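Local coordinates for fibronectin type III domain-containing protein (Simiduia agarivorans, PDB 6P2K) that is a family 74 glycoside hydrolase whose beta-propeller part, the portion in this chain, probably cleaves the glucan backbone of xyloglucan or related beta-glucans, at residues B[321-326]-B[353-358]; B[373-379]-B[391-396]; B[331-337]-B[349-354]. One frame throughout, in Å; residues are numbered along the deposited sequence.

Contact 1 of 3, residues B[321-326]-B[353-358]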
loop_
_atom_site.group_PDB
_atom_site.type_symbol
_atom_site.label_atom_id
_atom_site.label_comp_id
_atom_site.label_asym_id
_atom_site.label_seq_id
_atom_site.Cartn_x
_atom_site.Cartn_y
_atom_site.Cartn_z
ATOM N N TRP B 321 16.730 3.350 -31.946
ATOM C CA TRP B 321 16.700 2.043 -32.588
ATOM C C TRP B 321 16.363 0.982 -31.549
ATOM O O TRP B 321 16.627 1.154 -30.357
ATOM C CB TRP B 321 18.026 1.712 -33.295
ATOM C CG TRP B 321 19.267 1.998 -32.502
ATOM C CD1 TRP B 321 19.862 3.214 -32.320
ATOM C CD2 TRP B 321 20.080 1.048 -31.802
ATOM N NE1 TRP B 321 20.988 3.080 -31.542
ATOM C CE2 TRP B 321 21.144 1.762 -31.210
ATOM C CE3 TRP B 321 20.010 -0.336 -31.615
ATOM C CZ2 TRP B 321 22.130 1.137 -30.445
ATOM C CZ3 TRP B 321 20.988 -0.954 -30.857
ATOM C CH2 TRP B 321 22.033 -0.217 -30.280
ATOM N N ASP B 322 15.764 -0.110 -32.014
ATOM C CA ASP B 322 15.332 -1.197 -31.139
ATOM C C ASP B 322 16.542 -2.042 -30.756
ATOM O O ASP B 322 17.076 -2.792 -31.580
ATOM C CB ASP B 322 14.266 -2.043 -31.831
ATOM C CG ASP B 322 13.844 -3.253 -31.005
ATOM O OD1 ASP B 322 14.041 -3.243 -29.769
ATOM O OD2 ASP B 322 13.313 -4.220 -31.599
ATOM N N ILE B 323 16.972 -1.936 -29.497
ATOM C CA ILE B 323 18.116 -2.713 -29.039
ATOM C C ILE B 323 17.771 -4.179 -28.825
ATOM O O ILE B 323 18.676 -4.998 -28.616
ATOM C CB ILE B 323 18.700 -2.076 -27.760
ATOM C CG1 ILE B 323 20.146 -2.536 -27.546
ATOM C CG2 ILE B 323 17.822 -2.383 -26.548
ATOM C CD1 ILE B 323 20.967 -1.615 -26.665
ATOM N N GLY B 324 16.491 -4.542 -28.901
ATOM C CA GLY B 324 16.131 -5.935 -28.710
ATOM C C GLY B 324 16.332 -6.370 -27.266
ATOM O O GLY B 324 16.403 -5.556 -26.342
ATOM N N TRP B 325 16.429 -7.689 -27.075
ATOM C CA TRP B 325 16.616 -8.194 -25.719
ATOM C C TRP B 325 18.041 -7.991 -25.226
ATOM O O TRP B 325 18.254 -7.832 -24.017
ATOM C CB TRP B 325 16.227 -9.678 -25.626
ATOM C CG TRP B 325 17.078 -10.657 -26.409
ATOM C CD1 TRP B 325 16.760 -11.248 -27.600
ATOM C CD2 TRP B 325 18.358 -11.187 -26.030
ATOM N NE1 TRP B 325 17.765 -12.099 -27.992
ATOM C CE2 TRP B 325 18.758 -12.078 -27.047
ATOM C CE3 TRP B 325 19.209 -10.990 -24.937
ATOM C CZ2 TRP B 325 19.970 -12.770 -27.003
ATOM C CZ3 TRP B 325 20.416 -11.674 -24.898
ATOM C CH2 TRP B 325 20.782 -12.555 -25.925
ATOM N N ASP B 326 19.018 -7.975 -26.132
ATOM C CA ASP B 326 20.433 -7.895 -25.767
ATOM C C ASP B 326 20.818 -6.428 -25.631
ATOM O O ASP B 326 21.187 -5.764 -26.602
ATOM C CB ASP B 326 21.288 -8.611 -26.806
ATOM C CG ASP B 326 22.729 -8.798 -26.358
ATOM O OD1 ASP B 326 23.059 -8.430 -25.210
ATOM O OD2 ASP B 326 23.533 -9.318 -27.160
ATOM N N THR B 353 25.634 -5.525 -33.060
ATOM C CA THR B 353 26.118 -4.994 -31.789
ATOM C C THR B 353 27.076 -5.946 -31.087
ATOM O O THR B 353 27.664 -5.554 -30.070
ATOM C CB THR B 353 24.957 -4.654 -30.835
ATOM O OG1 THR B 353 24.228 -5.843 -30.492
ATOM C CG2 THR B 353 24.025 -3.617 -31.456
ATOM N N ASN B 354 27.203 -7.180 -31.604
ATOM C CA ASN B 354 28.206 -8.212 -31.313
ATOM C C ASN B 354 27.573 -9.593 -31.441
ATOM O O ASN B 354 28.066 -10.442 -32.189
ATOM C CB ASN B 354 28.844 -8.087 -29.925
ATOM C CG ASN B 354 29.877 -9.174 -29.664
ATOM O OD1 ASN B 354 29.598 -10.158 -28.982
ATOM N ND2 ASN B 354 31.070 -9.007 -30.223
ATOM N N GLN B 355 26.485 -9.828 -30.708
ATOM C CA GLN B 355 25.789 -11.108 -30.721
ATOM C C GLN B 355 24.527 -11.078 -31.572
ATOM O O GLN B 355 23.693 -11.983 -31.460
ATOM C CB GLN B 355 25.428 -11.537 -29.297
ATOM C CG GLN B 355 26.542 -11.395 -28.272
ATOM C CD GLN B 355 26.138 -11.940 -26.908
ATOM O OE1 GLN B 355 26.834 -12.778 -26.333
ATOM N NE2 GLN B 355 25.003 -11.472 -26.391
ATOM N N THR B 356 24.367 -10.065 -32.418
ATOM C CA THR B 356 23.081 -9.763 -33.029
ATOM C C THR B 356 23.251 -9.539 -34.529
ATOM O O THR B 356 24.351 -9.639 -35.078
ATOM C CB THR B 356 22.451 -8.533 -32.362
ATOM O OG1 THR B 356 23.357 -7.425 -32.454
ATOM C CG2 THR B 356 22.170 -8.818 -30.892
ATOM N N MET B 357 22.137 -9.237 -35.195
ATOM C CA MET B 357 22.130 -8.866 -36.603
ATOM C C MET B 357 21.267 -7.626 -36.765
ATOM O O MET B 357 20.124 -7.596 -36.295
ATOM C CB MET B 357 21.605 -10.004 -37.490
ATOM C CG MET B 357 22.384 -11.307 -37.372
ATOM S SD MET B 357 21.788 -12.357 -36.032
ATOM C CE MET B 357 20.252 -12.957 -36.733
ATOM N N TYR B 358 21.812 -6.609 -37.428
ATOM C CA TYR B 358 21.137 -5.329 -37.581
ATOM C C TYR B 358 21.270 -4.852 -39.016
ATOM O O TYR B 358 22.323 -5.021 -39.639
ATOM C CB TYR B 358 21.720 -4.277 -36.629
ATOM C CG TYR B 358 21.087 -4.281 -35.257
ATOM C CD1 TYR B 358 21.533 -5.146 -34.267
ATOM C CD2 TYR B 358 20.043 -3.419 -34.952
ATOM C CE1 TYR B 358 20.954 -5.153 -33.008
ATOM C CE2 TYR B 358 19.461 -3.417 -33.699
ATOM C CZ TYR B 358 19.922 -4.286 -32.735
ATOM O OH TYR B 358 19.344 -4.289 -31.494
HETATM O O HOH W 1 25.201 -7.955 -28.913
HETATM O O HOH W 2 21.586 -5.329 -29.417
#

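Contact 2 of 3, residues B[373-379]-B[391-396]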
loop_
_atom_site.group_PDB
_atom_site.type_symbol
_atom_site.label_atom_id
_atom_site.label_comp_id
_atom_site.label_asym_id
_atom_site.label_seq_id
_atom_site.Cartn_x
_atom_site.Cartn_y
_atom_site.Cartn_z
ATOM N N ASN B 373 16.179 -3.963 -36.034
ATOM C CA ASN B 373 16.509 -5.186 -35.311
ATOM C C ASN B 373 16.171 -6.393 -36.184
ATOM O O ASN B 373 15.007 -6.600 -36.539
ATOM C CB ASN B 373 15.734 -5.200 -33.988
ATOM C CG ASN B 373 15.772 -6.541 -33.255
ATOM O OD1 ASN B 373 16.323 -7.539 -33.723
ATOM N ND2 ASN B 373 15.165 -6.555 -32.074
ATOM N N LYS B 374 17.189 -7.193 -36.525
ATOM C CA LYS B 374 17.016 -8.352 -37.396
ATOM C C LYS B 374 17.400 -9.655 -36.700
ATOM O O LYS B 374 17.804 -10.618 -37.353
ATOM C CB LYS B 374 17.823 -8.190 -38.684
ATOM C CG LYS B 374 17.405 -7.004 -39.544
ATOM C CD LYS B 374 16.022 -7.221 -40.147
ATOM C CE LYS B 374 15.661 -6.102 -41.115
ATOM N NZ LYS B 374 14.557 -6.501 -42.026
ATOM N N TYR B 375 17.288 -9.704 -35.374
ATOM C CA TYR B 375 17.559 -10.937 -34.649
ATOM C C TYR B 375 16.443 -11.363 -33.710
ATOM O O TYR B 375 16.350 -12.560 -33.407
ATOM C CB TYR B 375 18.879 -10.832 -33.860
ATOM C CG TYR B 375 18.855 -9.949 -32.625
ATOM C CD1 TYR B 375 18.964 -8.564 -32.728
ATOM C CD2 TYR B 375 18.761 -10.506 -31.353
ATOM C CE1 TYR B 375 18.956 -7.758 -31.603
ATOM C CE2 TYR B 375 18.752 -9.710 -30.220
ATOM C CZ TYR B 375 18.853 -8.338 -30.349
ATOM O OH TYR B 375 18.851 -7.550 -29.219
ATOM N N SER B 376 15.584 -10.449 -33.263
ATOM C CA SER B 376 14.516 -10.801 -32.341
ATOM C C SER B 376 13.317 -9.904 -32.608
ATOM O O SER B 376 13.442 -8.825 -33.194
ATOM C CB SER B 376 14.970 -10.680 -30.883
ATOM O OG SER B 376 15.512 -9.397 -30.618
ATOM N N THR B 377 12.150 -10.360 -32.158
ATOM C CA THR B 377 10.886 -9.689 -32.438
ATOM C C THR B 377 10.206 -9.306 -31.131
ATOM O O THR B 377 9.969 -10.185 -30.285
ATOM C CB THR B 377 9.972 -10.594 -33.265
ATOM O OG1 THR B 377 10.687 -11.067 -34.412
ATOM C CG2 THR B 377 8.732 -9.831 -33.721
ATOM N N PRO B 378 9.867 -8.038 -30.919
ATOM C CA PRO B 378 9.203 -7.658 -29.668
ATOM C C PRO B 378 7.761 -8.133 -29.645
ATOM O O PRO B 378 7.083 -8.183 -30.674
ATOM C CB PRO B 378 9.278 -6.128 -29.682
ATOM C CG PRO B 378 9.261 -5.779 -31.143
ATOM C CD PRO B 378 10.042 -6.889 -31.827
ATOM N N THR B 379 7.296 -8.494 -28.452
ATOM C CA THR B 379 5.900 -8.839 -28.226
ATOM C C THR B 379 5.208 -7.705 -27.481
ATOM O O THR B 379 5.796 -6.661 -27.190
ATOM C CB THR B 379 5.768 -10.146 -27.441
ATOM O OG1 THR B 379 5.905 -9.876 -26.040
ATOM C CG2 THR B 379 6.829 -11.140 -27.874
ATOM N N PRO B 391 9.939 -4.550 -23.863
ATOM C CA PRO B 391 9.191 -5.709 -24.347
ATOM C C PRO B 391 9.965 -6.994 -24.104
ATOM O O PRO B 391 11.188 -6.996 -23.940
ATOM C CB PRO B 391 9.033 -5.440 -25.850
ATOM C CG PRO B 391 9.535 -4.036 -26.075
ATOM C CD PRO B 391 10.480 -3.741 -24.965
ATOM N N THR B 392 9.228 -8.100 -24.066
ATOM C CA THR B 392 9.873 -9.389 -24.234
ATOM C C THR B 392 10.067 -9.654 -25.724
ATOM O O THR B 392 9.400 -9.061 -26.574
ATOM C CB THR B 392 9.053 -10.509 -23.590
ATOM O OG1 THR B 392 7.788 -10.622 -24.257
ATOM C CG2 THR B 392 8.824 -10.223 -22.110
ATOM N N TYR B 393 10.998 -10.550 -26.039
ATOM C CA TYR B 393 11.413 -10.762 -27.420
ATOM C C TYR B 393 11.420 -12.245 -27.751
ATOM O O TYR B 393 11.928 -13.059 -26.972
ATOM C CB TYR B 393 12.801 -10.162 -27.673
ATOM C CG TYR B 393 12.808 -8.653 -27.719
ATOM C CD1 TYR B 393 12.901 -7.900 -26.553
ATOM C CD2 TYR B 393 12.712 -7.979 -28.929
ATOM C CE1 TYR B 393 12.899 -6.516 -26.595
ATOM C CE2 TYR B 393 12.712 -6.601 -28.982
ATOM C CZ TYR B 393 12.806 -5.873 -27.815
ATOM O OH TYR B 393 12.808 -4.496 -27.872
ATOM N N LYS B 394 10.869 -12.590 -28.912
ATOM C CA LYS B 394 10.948 -13.940 -29.444
ATOM C C LYS B 394 11.927 -13.973 -30.613
ATOM O O LYS B 394 12.086 -12.990 -31.341
ATOM C CB LYS B 394 9.571 -14.448 -29.886
ATOM C CG LYS B 394 8.941 -13.680 -31.037
ATOM C CD LYS B 394 7.565 -14.237 -31.357
ATOM C CE LYS B 394 6.931 -13.504 -32.522
ATOM N NZ LYS B 394 5.533 -13.963 -32.749
ATOM N N GLY B 395 12.585 -15.117 -30.784
ATOM C CA GLY B 395 13.623 -15.225 -31.785
ATOM C C GLY B 395 13.092 -15.167 -33.206
ATOM O O GLY B 395 11.927 -15.450 -33.491
ATOM N N LYS B 396 13.984 -14.789 -34.118
ATOM C CA LYS B 396 13.670 -14.727 -35.538
ATOM C C LYS B 396 14.148 -15.957 -36.299
ATOM O O LYS B 396 14.124 -15.956 -37.531
ATOM C CB LYS B 396 14.264 -13.462 -36.163
ATOM C CG LYS B 396 13.475 -12.190 -35.868
ATOM C CD LYS B 396 13.995 -11.014 -36.698
ATOM C CE LYS B 396 13.211 -9.738 -36.427
ATOM N NZ LYS B 396 11.807 -9.820 -36.926
HETATM O O HOH W 3 17.247 -14.868 -34.501
HETATM O O HOH W 4 10.106 -13.735 -34.778
#

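Contact 3 of 3, residues B[331-337]-B[349-354]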
loop_
_atom_site.group_PDB
_atom_site.type_symbol
_atom_site.label_atom_id
_atom_site.label_comp_id
_atom_site.label_asym_id
_atom_site.label_seq_id
_atom_site.Cartn_x
_atom_site.Cartn_y
_atom_site.Cartn_z
ATOM N N PRO B 331 27.156 -0.278 -29.736
ATOM C CA PRO B 331 27.381 -1.466 -30.566
ATOM C C PRO B 331 28.871 -1.722 -30.746
ATOM O O PRO B 331 29.667 -0.791 -30.891
ATOM C CB PRO B 331 26.709 -1.109 -31.898
ATOM C CG PRO B 331 25.831 0.067 -31.607
ATOM C CD PRO B 331 26.475 0.797 -30.476
ATOM N N ASN B 332 29.244 -2.995 -30.710
ATOM C CA ASN B 332 30.557 -3.434 -31.182
ATOM C C ASN B 332 30.344 -3.985 -32.588
ATOM O O ASN B 332 29.942 -5.138 -32.762
ATOM C CB ASN B 332 31.179 -4.472 -30.255
ATOM C CG ASN B 332 32.268 -5.291 -30.943
ATOM O OD1 ASN B 332 32.228 -6.521 -30.946
ATOM N ND2 ASN B 332 33.232 -4.604 -31.545
ATOM N N ALA B 333 30.594 -3.146 -33.593
ATOM C CA ALA B 333 30.359 -3.514 -34.988
ATOM C C ALA B 333 31.553 -4.319 -35.493
ATOM O O ALA B 333 32.438 -3.816 -36.191
ATOM C CB ALA B 333 30.115 -2.270 -35.834
ATOM N N ARG B 334 31.570 -5.606 -35.131
ATOM C CA ARG B 334 32.663 -6.490 -35.519
ATOM C C ARG B 334 32.559 -6.955 -36.966
ATOM O O ARG B 334 33.448 -7.672 -37.435
ATOM C CB ARG B 334 32.745 -7.699 -34.580
ATOM C CG ARG B 334 31.419 -8.365 -34.261
ATOM C CD ARG B 334 31.633 -9.680 -33.523
ATOM N NE ARG B 334 32.347 -10.665 -34.335
ATOM C CZ ARG B 334 33.608 -11.040 -34.129
ATOM N NH1 ARG B 334 34.313 -10.511 -33.138
ATOM N NH2 ARG B 334 34.167 -11.946 -34.919
ATOM N N PHE B 335 31.498 -6.575 -37.670
ATOM C CA PHE B 335 31.466 -6.617 -39.124
ATOM C C PHE B 335 30.497 -5.545 -39.588
ATOM O O PHE B 335 29.585 -5.153 -38.856
ATOM C CB PHE B 335 31.050 -7.991 -39.669
ATOM C CG PHE B 335 29.623 -8.356 -39.369
ATOM C CD1 PHE B 335 28.589 -7.912 -40.180
ATOM C CD2 PHE B 335 29.317 -9.153 -38.283
ATOM C CE1 PHE B 335 27.280 -8.240 -39.901
ATOM C CE2 PHE B 335 28.009 -9.491 -38.008
ATOM C CZ PHE B 335 26.991 -9.029 -38.815
ATOM N N ALA B 336 30.688 -5.089 -40.822
ATOM C CA ALA B 336 29.810 -4.076 -41.391
ATOM C C ALA B 336 29.996 -4.062 -42.898
ATOM O O ALA B 336 31.121 -3.904 -43.381
ATOM C CB ALA B 336 30.104 -2.695 -40.798
ATOM N N HIS B 337 28.899 -4.215 -43.634
ATOM C CA HIS B 337 28.945 -4.281 -45.086
ATOM C C HIS B 337 27.865 -3.403 -45.696
ATOM O O HIS B 337 26.735 -3.353 -45.199
ATOM C CB HIS B 337 28.767 -5.717 -45.584
ATOM C CG HIS B 337 29.830 -6.653 -45.107
ATOM N ND1 HIS B 337 31.126 -6.608 -45.575
ATOM C CD2 HIS B 337 29.791 -7.661 -44.206
ATOM C CE1 HIS B 337 31.839 -7.548 -44.982
ATOM N NE2 HIS B 337 31.053 -8.200 -44.143
ATOM N N VAL B 349 23.157 -0.968 -44.862
ATOM C CA VAL B 349 24.316 -1.482 -44.141
ATOM C C VAL B 349 23.869 -2.644 -43.264
ATOM O O VAL B 349 22.873 -2.533 -42.540
ATOM C CB VAL B 349 24.992 -0.394 -43.282
ATOM C CG1 VAL B 349 26.074 -1.005 -42.402
ATOM C CG2 VAL B 349 25.577 0.707 -44.161
ATOM N N TRP B 350 24.600 -3.753 -43.335
ATOM C CA TRP B 350 24.421 -4.886 -42.436
ATOM C C TRP B 350 25.539 -4.872 -41.401
ATOM O O TRP B 350 26.716 -4.779 -41.765
ATOM C CB TRP B 350 24.441 -6.204 -43.213
ATOM C CG TRP B 350 23.095 -6.663 -43.677
ATOM C CD1 TRP B 350 22.597 -6.597 -44.949
ATOM C CD2 TRP B 350 22.072 -7.263 -42.876
ATOM N NE1 TRP B 350 21.327 -7.118 -44.985
ATOM C CE2 TRP B 350 20.980 -7.533 -43.725
ATOM C CE3 TRP B 350 21.969 -7.592 -41.519
ATOM C CZ2 TRP B 350 19.804 -8.120 -43.263
ATOM C CZ3 TRP B 350 20.799 -8.176 -41.062
ATOM C CH2 TRP B 350 19.732 -8.433 -41.932
ATOM N N SER B 351 25.178 -4.962 -40.123
ATOM C CA SER B 351 26.178 -4.933 -39.055
ATOM C C SER B 351 25.599 -5.615 -37.813
ATOM O O SER B 351 24.639 -6.387 -37.911
ATOM C CB SER B 351 26.628 -3.488 -38.782
ATOM O OG SER B 351 27.663 -3.453 -37.813
ATOM N N THR B 352 26.176 -5.325 -36.645
ATOM C CA THR B 352 25.847 -6.045 -35.417
ATOM C C THR B 352 26.243 -5.209 -34.206
ATOM O O THR B 352 27.078 -4.306 -34.299
ATOM C CB THR B 352 26.565 -7.399 -35.364
ATOM O OG1 THR B 352 26.256 -8.066 -34.132
ATOM C CG2 THR B 352 28.070 -7.198 -35.457
ATOM N N THR B 353 25.634 -5.525 -33.060
ATOM C CA THR B 353 26.118 -4.994 -31.789
ATOM C C THR B 353 27.076 -5.946 -31.087
ATOM O O THR B 353 27.664 -5.554 -30.070
ATOM C CB THR B 353 24.957 -4.654 -30.835
ATOM O OG1 THR B 353 24.228 -5.843 -30.492
ATOM C CG2 THR B 353 24.025 -3.617 -31.456
ATOM N N ASN B 354 27.203 -7.180 -31.604
ATOM C CA ASN B 354 28.206 -8.212 -31.313
ATOM C C ASN B 354 27.573 -9.593 -31.441
ATOM O O ASN B 354 28.066 -10.442 -32.189
ATOM C CB ASN B 354 28.844 -8.087 -29.925
ATOM C CG ASN B 354 29.877 -9.174 -29.664
ATOM O OD1 ASN B 354 29.598 -10.158 -28.982
ATOM N ND2 ASN B 354 31.070 -9.007 -30.223
#

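Contact 1 of 3, residues B[321-326]-B[353-358]
Trp321 turns the edge of its six-membered ring toward the face of Tyr358. The pair is an offset edge-to-face stack with planes at 89° and centroids 5.6 Å apart. Its closest atoms are Trp321 CE3 and Tyr358 CE2, at 3.8 Å. Farther along the indole, Trp321 CZ3 and CH2 meet the methyl CG2 of Thr353, which comes from the opposite direction.

The phenol end of Tyr358 is polar. Tyr358 OH donates to the backbone Asp322 O at 2.7 Å, in the carbonyl plane and on a lone pair. The carboxylate of Asp322 faces other partners: OD1 closes an Asx turn with Gly324 N and also pairs with Tyr393 OH.

At the other end, Gln355 and Asp326 cross at about a right angle. Gln355 NE2 reaches Asp326 OD2 at 2.7 Å, approaching from above the carboxylate plane, while the acceptor stays near the amide plane. With CG anti to the backbone N (chi1 -169°), Asp326 extends its carboxylate to this amide. Asn420 takes a second bond from Gln355 NE2.

Two waters bridge the segments. One joins Asp326 OD2, Thr353 OG1 and Gln355 N; the other joins Asp326 O, Thr353 OG1 and Tyr358 OH. The contact ties two propeller loops together through an aromatic end and a polar end. Asp326 OD2 gains two donors, an amide and a water, inside a buried contact, which would probably stabilise its negative charge.

Contact 2 of 3, residues B[373-379]-B[391-396]
Tyr393 lays its ring carbon CE2 against Pro378 CB, 3.5 Å away, in the tight part of this antiparallel strand pair. Pro391 CB packs on the same Pro378 CB. Tyr393 and Pro378 point to the same face of the sheet, and there Tyr393 CD2 also meets Ser376 OG. Asn501 of the second subunit packs on both prolines and on Tyr393.

The backbones of Thr377 and Lys394 form a hydrogen-bonded pair, with Thr377 N 2.8 Å from Lys394 O. Next along, Thr379 N bonds to Thr392 O. Beside it Thr379 OG1 donates to Thr392 OG1 at 2.7 Å, and Thr392 OG1 has a further partner in Ser431.

Lys396 also lies closely, folded across Thr377 at about a right angle. A bend at chi4 (-68°) brings Lys396 NZ to 3.0 Å from Thr377 OG1. The loose side is Lys394, which runs out extended and is exposed, touching Thr377 CB through its CG, together with two waters. One water links Thr377 OG1 with Gly395 O. The other sits by the weak bond from Lys396 N to Tyr375 O.

Asn373 OD1 grips the turn into the strand by accepting from Tyr375 N and Ser376 N. Lys374 NZ bonds to Asn45 O and, like Lys396 NZ 6.7 Å away, forms a salt bridge with Glu47, whose carboxylate would probably balance part of their positive charge.

Contact 3 of 3, residues B[331-337]-B[349-354]
Phe335 overlaps the side chain of Thr352, its CE2 lying 3.4 Å from Thr352 CG2. The two side chains cross at about a right angle. Farther round the ring, CE1 and CZ run along the backbone of Ser351. The contact belongs to the beta hairpin of strands 336-338 and 348-351, the first two strands of a four-stranded antiparallel propeller blade.

Phe335 CG sits between its backbone N and carbonyl carbon (chi1 67°), which folds the ring back over the neighbouring strand. Val17, Asp19 and Val20, on strand 17-22, also touch it. An alanine here would remove the ring and is likely to leave a gap beside the Thr352 methyl and the Ser351 backbone, with Val20 losing a packing partner.

The strands pair regularly at His337 and Trp350, whose backbones exchange two hydrogen bonds. Next to this pair, a side chain makes the link: Ser351 OG donates to Phe335 O at 2.8 Å, in the carbonyl plane. Ala333 CB packs against Ser351 OG.

Beyond the strands the chains stay joined. Asn332 N bonds to Thr353 O. Pro331 CB rests on the methyl of Thr353. Thr352 OG1 accepts from Asn354 N in an ST turn and donates its own proton to Thr356 O.

Arg334 lies by the zinc-binding residue Gln16. Its guanidinium forms a salt bridge to Asp123 and bonds to Val17 O, while its CD packs 3.4 Å from Asn354 ND2. That amide points its N-H to the other asparagine: Asn354 ND2 donates to Asn332 OD1 at 2.8 Å, in the carbonyl plane of Asn332 and with the amide planes 32° apart.

How the contacts relate
Contacts 1 and 3 share Thr353 and Asn354, with centres 10 Å apart. Contact 3 closes the hairpin; contact 1 fastens the loop after it to the loop before it. Tyr358 N, 2.9 Å from Ser351 O, carries the sheet onward. Contact 2 lies 9 Å from contact 1, centre to centre, and meets it through two probable hydrogen bonds: Tyr393 OH to Asp322 OD1 and Tyr375 OH to Ile323 O, each 2.6 Å. Both touch the second subunit. A zinc ion lies about 5 Å from the Arg334 side chain and about 10 Å from that of Gln355. A bound glycerol, probably from the crystallisation liquor, lies about 4 Å from the side chains of Gln355 and Asn354.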